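Local coordinates for protein carnitinyl-CoA dehydratase (PDB 3R9S) that probably dehydrates carnitinyl-CoA to crotonobetainyl-CoA, as a member of the crotonase (enoyl-CoA hydratase/isomerase) family, at residues Ala44-Gln49 / His98-Pro103. Residues are numbered along the deposited sequence; the frame is centred on the assembly and turned at random.
With EDO (1,2-ethanediol), chain E.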
ATOM      1  N   ALA A  44     -17.409 -10.287  23.987  1.00 40.16           N
ATOM      2  CA  ALA A  44     -18.428  -9.892  23.009  1.00 40.66           C
ATOM      3  C   ALA A  44     -18.028 -10.261  21.570  1.00 40.61           C
ATOM      4  O   ALA A  44     -18.874 -10.701  20.779  1.00 41.31           O
ATOM      5  CB  ALA A  44     -18.746  -8.395  23.124  1.00 40.12           C
ATOM      6  N   LEU A  45     -16.761 -10.089  21.207  1.00 40.63           N
ATOM      7  CA  LEU A  45     -16.337 -10.472  19.848  1.00 40.50           C
ATOM      8  C   LEU A  45     -16.517 -11.966  19.635  1.00 41.07           C
ATOM      9  O   LEU A  45     -16.941 -12.390  18.567  1.00 40.50           O
ATOM     10  CB  LEU A  45     -14.877 -10.125  19.571  1.00 40.14           C
ATOM     11  CG  LEU A  45     -14.540  -8.769  18.970  1.00 40.19           C
ATOM     12  CD1 LEU A  45     -13.022  -8.675  18.792  1.00 38.76           C
ATOM     13  CD2 LEU A  45     -15.247  -8.554  17.649  1.00 38.34           C
ATOM     14  N   GLU A  46     -16.178 -12.755  20.659  1.00 41.81           N
ATOM     15  CA  GLU A  46     -16.278 -14.199  20.531  0.50 42.18           C
ATOM     16  C   GLU A  46     -17.761 -14.610  20.485  1.00 42.65           C
ATOM     17  O   GLU A  46     -18.122 -15.499  19.720  1.00 42.84           O
ATOM     18  CB  GLU A  46     -15.478 -14.907  21.636  0.50 42.66           C
ATOM     19  CG  GLU A  46     -15.060 -16.346  21.317  0.50 42.75           C
ATOM     20  CD  GLU A  46     -13.988 -16.488  20.220  0.50 42.75           C
ATOM     21  OE1 GLU A  46     -13.772 -15.569  19.382  0.50 38.54           O
ATOM     22  OE2 GLU A  46     -13.366 -17.574  20.194  0.50 43.96           O
ATOM     23  N   GLU A  47     -18.627 -13.937  21.237  1.00 43.04           N
ATOM     24  CA  GLU A  47     -20.064 -14.222  21.123  1.00 43.57           C
ATOM     25  C   GLU A  47     -20.565 -13.829  19.727  1.00 43.27           C
ATOM     26  O   GLU A  47     -21.381 -14.540  19.156  1.00 43.31           O
ATOM     27  CB  GLU A  47     -20.887 -13.539  22.218  1.00 43.45           C
ATOM     28  N   ALA A  48     -20.066 -12.725  19.167  1.00 42.88           N
ATOM     29  CA  ALA A  48     -20.434 -12.346  17.793  1.00 43.23           C
ATOM     30  C   ALA A  48     -20.045 -13.395  16.752  1.00 43.93           C
ATOM     31  O   ALA A  48     -20.822 -13.657  15.834  1.00 44.84           O
ATOM     32  CB  ALA A  48     -19.853 -10.994  17.403  1.00 42.13           C
ATOM     33  N   GLN A  49     -18.860 -13.981  16.891  1.00 44.54           N
ATOM     34  CA  GLN A  49     -18.350 -14.971  15.924  1.00 45.76           C
ATOM     35  C   GLN A  49     -19.223 -16.223  15.843  1.00 47.12           C
ATOM     36  O   GLN A  49     -19.412 -16.794  14.764  1.00 47.07           O
ATOM     37  CB  GLN A  49     -16.908 -15.379  16.296  1.00 45.72           C
ATOM     38  CG  GLN A  49     -16.327 -16.623  15.591  1.00 45.70           C
ATOM     39  CD  GLN A  49     -15.987 -16.402  14.111  1.00 47.32           C
ATOM     40  OE1 GLN A  49     -15.952 -15.274  13.634  1.00 45.89           O
ATOM     41  NE2 GLN A  49     -15.720 -17.494  13.388  1.00 47.81           N
ATOM     42  N   HIS A  98      -7.561 -10.590  17.325  1.00 36.05           N
ATOM     43  CA  HIS A  98      -8.733 -11.412  17.540  1.00 36.32           C
ATOM     44  C   HIS A  98      -9.550 -11.387  16.267  1.00 36.52           C
ATOM     45  O   HIS A  98     -10.546 -10.676  16.160  1.00 35.45           O
ATOM     46  CB  HIS A  98      -9.529 -10.852  18.717  1.00 36.61           C
ATOM     47  CG  HIS A  98     -10.631 -11.742  19.198  1.00 35.95           C
ATOM     48  ND1 HIS A  98     -11.298 -11.509  20.379  1.00 35.34           N
ATOM     49  CD2 HIS A  98     -11.159 -12.879  18.681  1.00 36.34           C
ATOM     50  CE1 HIS A  98     -12.208 -12.454  20.558  1.00 36.35           C
ATOM     51  NE2 HIS A  98     -12.138 -13.300  19.548  1.00 35.81           N
ATOM     52  N   PHE A  99      -9.099 -12.155  15.286  1.00 37.37           N
ATOM     53  CA  PHE A  99      -9.811 -12.237  14.034  1.00 38.12           C
ATOM     54  C   PHE A  99     -11.137 -12.933  14.236  1.00 38.21           C
ATOM     55  O   PHE A  99     -11.203 -14.012  14.836  1.00 39.44           O
ATOM     56  CB  PHE A  99      -9.015 -13.001  12.993  1.00 39.03           C
ATOM     57  CG  PHE A  99      -9.722 -13.117  11.672  1.00 39.84           C
ATOM     58  CD1 PHE A  99      -9.629 -12.102  10.741  1.00 38.97           C
ATOM     59  CD2 PHE A  99     -10.503 -14.242  11.377  1.00 41.30           C
ATOM     60  CE1 PHE A  99     -10.276 -12.195   9.523  1.00 39.91           C
ATOM     61  CE2 PHE A  99     -11.178 -14.341  10.155  1.00 41.26           C
ATOM     62  CZ  PHE A  99     -11.053 -13.310   9.224  1.00 41.24           C
ATOM     63  N   ILE A 100     -12.191 -12.309  13.736  1.00 37.85           N
ATOM     64  CA  ILE A 100     -13.460 -12.990  13.560  1.00 38.25           C
ATOM     65  C   ILE A 100     -13.930 -12.814  12.120  1.00 38.80           C
ATOM     66  O   ILE A 100     -13.525 -11.888  11.427  1.00 37.73           O
ATOM     67  CB  ILE A 100     -14.546 -12.492  14.538  1.00 38.16           C
ATOM     68  CG1 ILE A 100     -14.796 -10.990  14.372  1.00 37.51           C
ATOM     69  CG2 ILE A 100     -14.185 -12.836  16.012  1.00 37.79           C
ATOM     70  CD1 ILE A 100     -16.263 -10.603  14.705  1.00 36.98           C
ATOM     71  N   ASP A 101     -14.821 -13.706  11.701  1.00 40.08           N
ATOM     72  CA  ASP A 101     -15.319 -13.758  10.330  1.00 41.16           C
ATOM     73  C   ASP A 101     -16.244 -12.599  10.000  1.00 40.68           C
ATOM     74  O   ASP A 101     -16.419 -12.268   8.835  1.00 40.71           O
ATOM     75  CB  ASP A 101     -16.099 -15.068  10.107  1.00 42.00           C
ATOM     76  CG  ASP A 101     -15.213 -16.284  10.117  1.00 45.28           C
ATOM     77  OD1 ASP A 101     -14.093 -16.233   9.535  1.00 48.88           O
ATOM     78  OD2 ASP A 101     -15.637 -17.310  10.682  1.00 49.66           O
ATOM     79  N   LYS A 102     -16.864 -12.028  11.030  1.00 40.58           N
ATOM     80  CA  LYS A 102     -17.882 -11.009  10.858  1.00 40.60           C
ATOM     81  C   LYS A 102     -17.176  -9.655  10.672  1.00 39.94           C
ATOM     82  O   LYS A 102     -16.211  -9.365  11.370  1.00 40.28           O
ATOM     83  CB  LYS A 102     -18.789 -10.936  12.100  1.00 41.04           C
ATOM     84  CG  LYS A 102     -19.895 -12.015  12.336  1.00 42.51           C
ATOM     85  CD  LYS A 102     -19.816 -13.291  11.548  1.00 42.21           C
ATOM     86  CE  LYS A 102     -20.324 -14.502  12.361  1.00 42.20           C
ATOM     87  NZ  LYS A 102     -21.540 -14.269  13.197  1.00 41.48           N
ATOM     88  N   PRO A 103     -17.678  -8.808   9.762  1.00 39.57           N
ATOM     89  CA  PRO A 103     -17.112  -7.471   9.581  1.00 38.59           C
ATOM     90  C   PRO A 103     -17.182  -6.605  10.828  1.00 37.69           C
ATOM     91  O   PRO A 103     -18.215  -6.592  11.512  1.00 37.15           O
ATOM     92  CB  PRO A 103     -17.982  -6.869   8.473  1.00 39.12           C
ATOM     93  CG  PRO A 103     -19.198  -7.684   8.448  1.00 40.26           C
ATOM     94  CD  PRO A 103     -18.784  -9.053   8.819  1.00 39.89           C
TER
HETATM   95  C1  EDO E 265     -10.986  -6.646  14.902  1.00 52.36           C
HETATM   96  O1  EDO E 265     -11.572  -6.510  13.597  1.00 52.69           O
HETATM   97  C2  EDO E 265     -10.815  -8.112  15.194  1.00 52.90           C
HETATM   98  O2  EDO E 265     -12.107  -8.684  15.389  1.00 52.18           O
HETATM   99  O   HOH W   1     -21.477 -17.316  13.331  1.00 50.15           O
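Gln49 spends both ends of its amide on Asp101: OE1 accepts a hydrogen bond from the backbone N of Asp101 at 2.7 Å, while NE2 donates to OD2 of the same residue at 2.7 Å. The two bonds fix the rotation of the amide. Its plane stands 51° from the carboxylate, whose OD2 is met from above; OD1 turns to Arg216 in a salt bridge. Gln49 reaches this position with CG anti to its backbone N (chi1 167°) and a bend at chi2, its CB packing on Ile100 CG2. One turn earlier, Leu45 lays CB over a face of the His98 ring, 4.1 Å from the centroid, in a CH-pi contact, and its CD2 meets Ile100 CD1 at 3.7 Å. In the Glu46 conformer given here, the ring's NE2 gives a nearly straight bond (175°) to Glu46 OE1, 2.8 Å away in the ring plane and met from above the carboxylate, while ND1 is held by Gly94 O. The bent chain of Lys102 brings NZ within 2.8 Å of Ala48 O near the helix C-terminus; NZ also hydrogen-bonds Val54 O. In this crotonase-type fold, helix 35-50 is thus tied to the loop before strand 104-108; Val57 of strand 56-61 touches Leu45, Ala48 and Ile100, and helix 208-219 borders Asp101 and Lys102.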